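Local atomic coordinates of LPP20 lipofamily protein (Helicobacter pylori R046Wa, PDB entry 4KZS), a protein that is a secreted protein of unknown function, possibly linked to the outer membrane and the Tol-Pal system. Residues K177-I182 with S207-L212. Residues are numbered along the deposited sequence; the frame is centred on the assembly and turned at random.
Sequences KPKVQI and SDEEKL
The amide of Gln181 and the Val180–Gln181 peptide are the flat groups facing the loop 207-212. Over one face of the amide, at its nitrogen end, stands the carbonyl of Asp208: NE2 lies 3.2 Å from Asp208 O, but the angle is too poor for a hydrogen bond. CG of Glu210 comes up beyond OE1, tilted only modestly toward that same face, and the carboxylate of Glu210 is turned 53° from the amide plane. Beyond NE2, Asp208 OD2 is more distant, at 3.8 Å. Gln181 reaches this loop because CG is anti to the backbone N (chi1 -167°) and the chain then runs extended. On the peptide, Ser207 N donates to Val180 O (3.1 Å) from above the carbonyl plane, 66° out of it. The bond lies where strand 179-182 runs alongside parallel strand 205-207, the two joined through helix 190-200 as in a beta-alpha-beta crossover; strand 214-215 flanks 179-182 on its other side. This small sheet lies in the C-terminal domain, whose family is grouped with TolB N-terminal domains. Leu212 brings CD1 to the N-H side of the peptide and to Val180 CA (3.7 Å), while CD2 lies near Lys179 O. The Lys179 side chain passes Ser207 CB at its own CB, then bends at chi2 and chi4, carrying NZ to a surface salt bridge with Glu209 OE1 (2.9 Å); OE2 is farther from the ammonium.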
ATOM      1  N   LYS A 177       9.328  -8.820  -2.364  1.00 71.41           N
ATOM      2  CA  LYS A 177       9.758  -9.283  -3.684  1.00 72.43           C
ATOM      3  C   LYS A 177       8.635  -9.889  -4.565  1.00 79.92           C
ATOM      4  O   LYS A 177       7.944  -9.172  -5.299  1.00 86.35           O
ATOM      5  CB  LYS A 177      11.061 -10.053  -3.618  1.00 59.60           C
ATOM      6  CG  LYS A 177      12.145  -9.010  -3.300  1.00 61.09           C
ATOM      7  CD  LYS A 177      11.949  -7.709  -4.111  1.00 45.33           C
ATOM      8  CE  LYS A 177      12.309  -6.491  -3.294  1.00 49.32           C
ATOM      9  NZ  LYS A 177      12.324  -5.198  -4.066  1.00 49.57           N
ATOM     10  N   PRO A 178       8.434 -11.192  -4.502  1.00 78.14           N
ATOM     11  CA  PRO A 178       9.186 -12.164  -3.780  1.00 76.83           C
ATOM     12  C   PRO A 178       9.801 -13.137  -4.783  1.00 76.65           C
ATOM     13  O   PRO A 178      10.208 -12.738  -5.893  1.00 61.51           O
ATOM     14  CB  PRO A 178       8.086 -12.873  -3.024  1.00 88.71           C
ATOM     15  CG  PRO A 178       6.951 -12.906  -4.026  1.00 80.61           C
ATOM     16  CD  PRO A 178       7.132 -11.730  -4.940  1.00 63.56           C
ATOM     17  N   LYS A 179       9.810 -14.411  -4.400  1.00 68.10           N
ATOM     18  CA  LYS A 179      10.405 -15.449  -5.204  1.00 63.62           C
ATOM     19  C   LYS A 179       9.385 -15.914  -6.227  1.00 62.95           C
ATOM     20  O   LYS A 179       8.303 -16.377  -5.860  1.00 75.81           O
ATOM     21  CB  LYS A 179      10.844 -16.609  -4.299  1.00 68.30           C
ATOM     22  CG  LYS A 179      12.142 -16.407  -3.477  1.00 73.23           C
ATOM     23  CD  LYS A 179      11.973 -17.002  -2.085  1.00 76.49           C
ATOM     24  CE  LYS A 179      13.245 -17.040  -1.277  1.00 75.55           C
ATOM     25  NZ  LYS A 179      13.942 -18.321  -1.532  1.00 71.09           N
ATOM     26  N   VAL A 180       9.704 -15.729  -7.503  1.00 58.87           N
ATOM     27  CA  VAL A 180       8.992 -16.409  -8.567  1.00 68.59           C
ATOM     28  C   VAL A 180       9.943 -16.976  -9.614  1.00 83.38           C
ATOM     29  O   VAL A 180      10.886 -16.294 -10.039  1.00 80.75           O
ATOM     30  CB  VAL A 180       7.953 -15.498  -9.215  1.00 69.46           C
ATOM     31  CG1 VAL A 180       7.133 -14.848  -8.116  1.00 72.26           C
ATOM     32  CG2 VAL A 180       8.592 -14.443 -10.122  1.00 64.67           C
ATOM     33  N   GLN A 181       9.693 -18.228 -10.007  1.00 89.85           N
ATOM     34  CA  GLN A 181      10.449 -18.906 -11.076  1.00 92.57           C
ATOM     35  C   GLN A 181      10.356 -18.168 -12.402  1.00 85.60           C
ATOM     36  O   GLN A 181       9.292 -17.703 -12.771  1.00100.47           O
ATOM     37  CB  GLN A 181       9.954 -20.340 -11.251  1.00 99.44           C
ATOM     38  CG  GLN A 181      10.850 -21.230 -12.100  1.00119.49           C
ATOM     39  CD  GLN A 181      10.610 -22.699 -11.814  1.00130.57           C
ATOM     40  OE1 GLN A 181       9.469 -23.173 -11.851  1.00129.57           O
ATOM     41  NE2 GLN A 181      11.684 -23.431 -11.527  1.00132.83           N
ATOM     42  N   ILE A 182      11.474 -18.049 -13.106  1.00 83.67           N
ATOM     43  CA  ILE A 182      11.496 -17.343 -14.374  1.00 77.96           C
ATOM     44  C   ILE A 182      12.071 -18.250 -15.460  1.00 90.55           C
ATOM     45  O   ILE A 182      13.272 -18.509 -15.498  1.00101.59           O
ATOM     46  CB  ILE A 182      12.266 -16.012 -14.282  1.00 69.17           C
ATOM     47  CG1 ILE A 182      11.530 -15.041 -13.354  1.00 76.03           C
ATOM     48  CG2 ILE A 182      12.458 -15.399 -15.663  1.00 63.17           C
ATOM     49  CD1 ILE A 182      12.216 -13.695 -13.186  1.00 82.11           C
ATOM     50  N   SER A 207      13.482 -17.418  -8.810  1.00 63.00           N
ATOM     51  CA  SER A 207      13.706 -18.608  -7.991  1.00 72.46           C
ATOM     52  C   SER A 207      13.528 -19.853  -8.800  1.00 80.42           C
ATOM     53  O   SER A 207      13.127 -19.773  -9.963  1.00 82.67           O
ATOM     54  CB  SER A 207      12.833 -18.643  -6.757  1.00 66.58           C
ATOM     55  OG  SER A 207      13.278 -19.680  -5.908  1.00 79.71           O
ATOM     56  N   ASP A 208      13.891 -20.988  -8.199  1.00 90.32           N
ATOM     57  CA  ASP A 208      13.939 -22.278  -8.893  1.00 99.49           C
ATOM     58  C   ASP A 208      13.174 -23.298  -8.076  1.00103.67           C
ATOM     59  O   ASP A 208      12.754 -24.329  -8.598  1.00113.58           O
ATOM     60  CB  ASP A 208      15.386 -22.749  -9.136  1.00103.81           C
ATOM     61  CG  ASP A 208      15.964 -22.272 -10.485  1.00109.59           C
ATOM     62  OD1 ASP A 208      17.198 -22.105 -10.568  1.00122.15           O
ATOM     63  OD2 ASP A 208      15.202 -22.058 -11.457  1.00101.26           O
ATOM     64  N   GLU A 209      12.985 -23.004  -6.790  1.00103.22           N
ATOM     65  CA  GLU A 209      12.040 -23.755  -5.963  1.00111.14           C
ATOM     66  C   GLU A 209      10.674 -23.729  -6.644  1.00115.29           C
ATOM     67  O   GLU A 209      10.334 -22.768  -7.331  1.00114.11           O
ATOM     68  CB  GLU A 209      11.925 -23.131  -4.577  1.00108.07           C
ATOM     69  CG  GLU A 209      13.236 -22.594  -4.017  1.00113.80           C
ATOM     70  CD  GLU A 209      13.055 -21.843  -2.708  1.00112.70           C
ATOM     71  OE1 GLU A 209      13.979 -21.117  -2.297  1.00125.36           O
ATOM     72  OE2 GLU A 209      11.989 -21.975  -2.078  1.00116.16           O
ATOM     73  N   GLU A 210       9.892 -24.784  -6.474  1.00114.39           N
ATOM     74  CA  GLU A 210       8.586 -24.833  -7.118  1.00123.44           C
ATOM     75  C   GLU A 210       7.470 -24.657  -6.101  1.00129.84           C
ATOM     76  O   GLU A 210       7.722 -24.379  -4.924  1.00132.05           O
ATOM     77  CB  GLU A 210       8.404 -26.132  -7.912  1.00133.86           C
ATOM     78  CG  GLU A 210       9.049 -26.119  -9.295  1.00150.48           C
ATOM     79  CD  GLU A 210       8.656 -27.318 -10.164  1.00153.79           C
ATOM     80  OE1 GLU A 210       7.453 -27.674 -10.219  1.00140.86           O
ATOM     81  OE2 GLU A 210       9.556 -27.901 -10.811  1.00151.54           O
ATOM     82  N   LYS A 211       6.237 -24.830  -6.573  1.00136.82           N
ATOM     83  CA  LYS A 211       5.036 -24.611  -5.774  1.00136.67           C
ATOM     84  C   LYS A 211       4.891 -23.101  -5.534  1.00132.12           C
ATOM     85  O   LYS A 211       4.596 -22.660  -4.409  1.00118.71           O
ATOM     86  CB  LYS A 211       5.091 -25.415  -4.461  1.00140.32           C
ATOM     87  CG  LYS A 211       3.808 -26.153  -4.099  1.00142.84           C
ATOM     88  CD  LYS A 211       4.047 -27.150  -2.966  1.00135.92           C
ATOM     89  CE  LYS A 211       2.846 -28.052  -2.722  1.00127.67           C
ATOM     90  NZ  LYS A 211       2.539 -28.851  -3.942  1.00128.52           N
ATOM     91  N   LEU A 212       5.134 -22.332  -6.608  1.00117.56           N
ATOM     92  CA  LEU A 212       5.091 -20.856  -6.621  1.00107.22           C
ATOM     93  C   LEU A 212       4.983 -20.289  -8.038  1.00100.13           C
ATOM     94  O   LEU A 212       5.412 -20.931  -8.985  1.00108.83           O
ATOM     95  CB  LEU A 212       6.328 -20.260  -5.926  1.00113.11           C
ATOM     96  CG  LEU A 212       7.764 -20.603  -6.349  1.00108.56           C
ATOM     97  CD1 LEU A 212       8.146 -19.928  -7.662  1.00 95.43           C
ATOM     98  CD2 LEU A 212       8.728 -20.199  -5.246  1.00 99.25           C
TER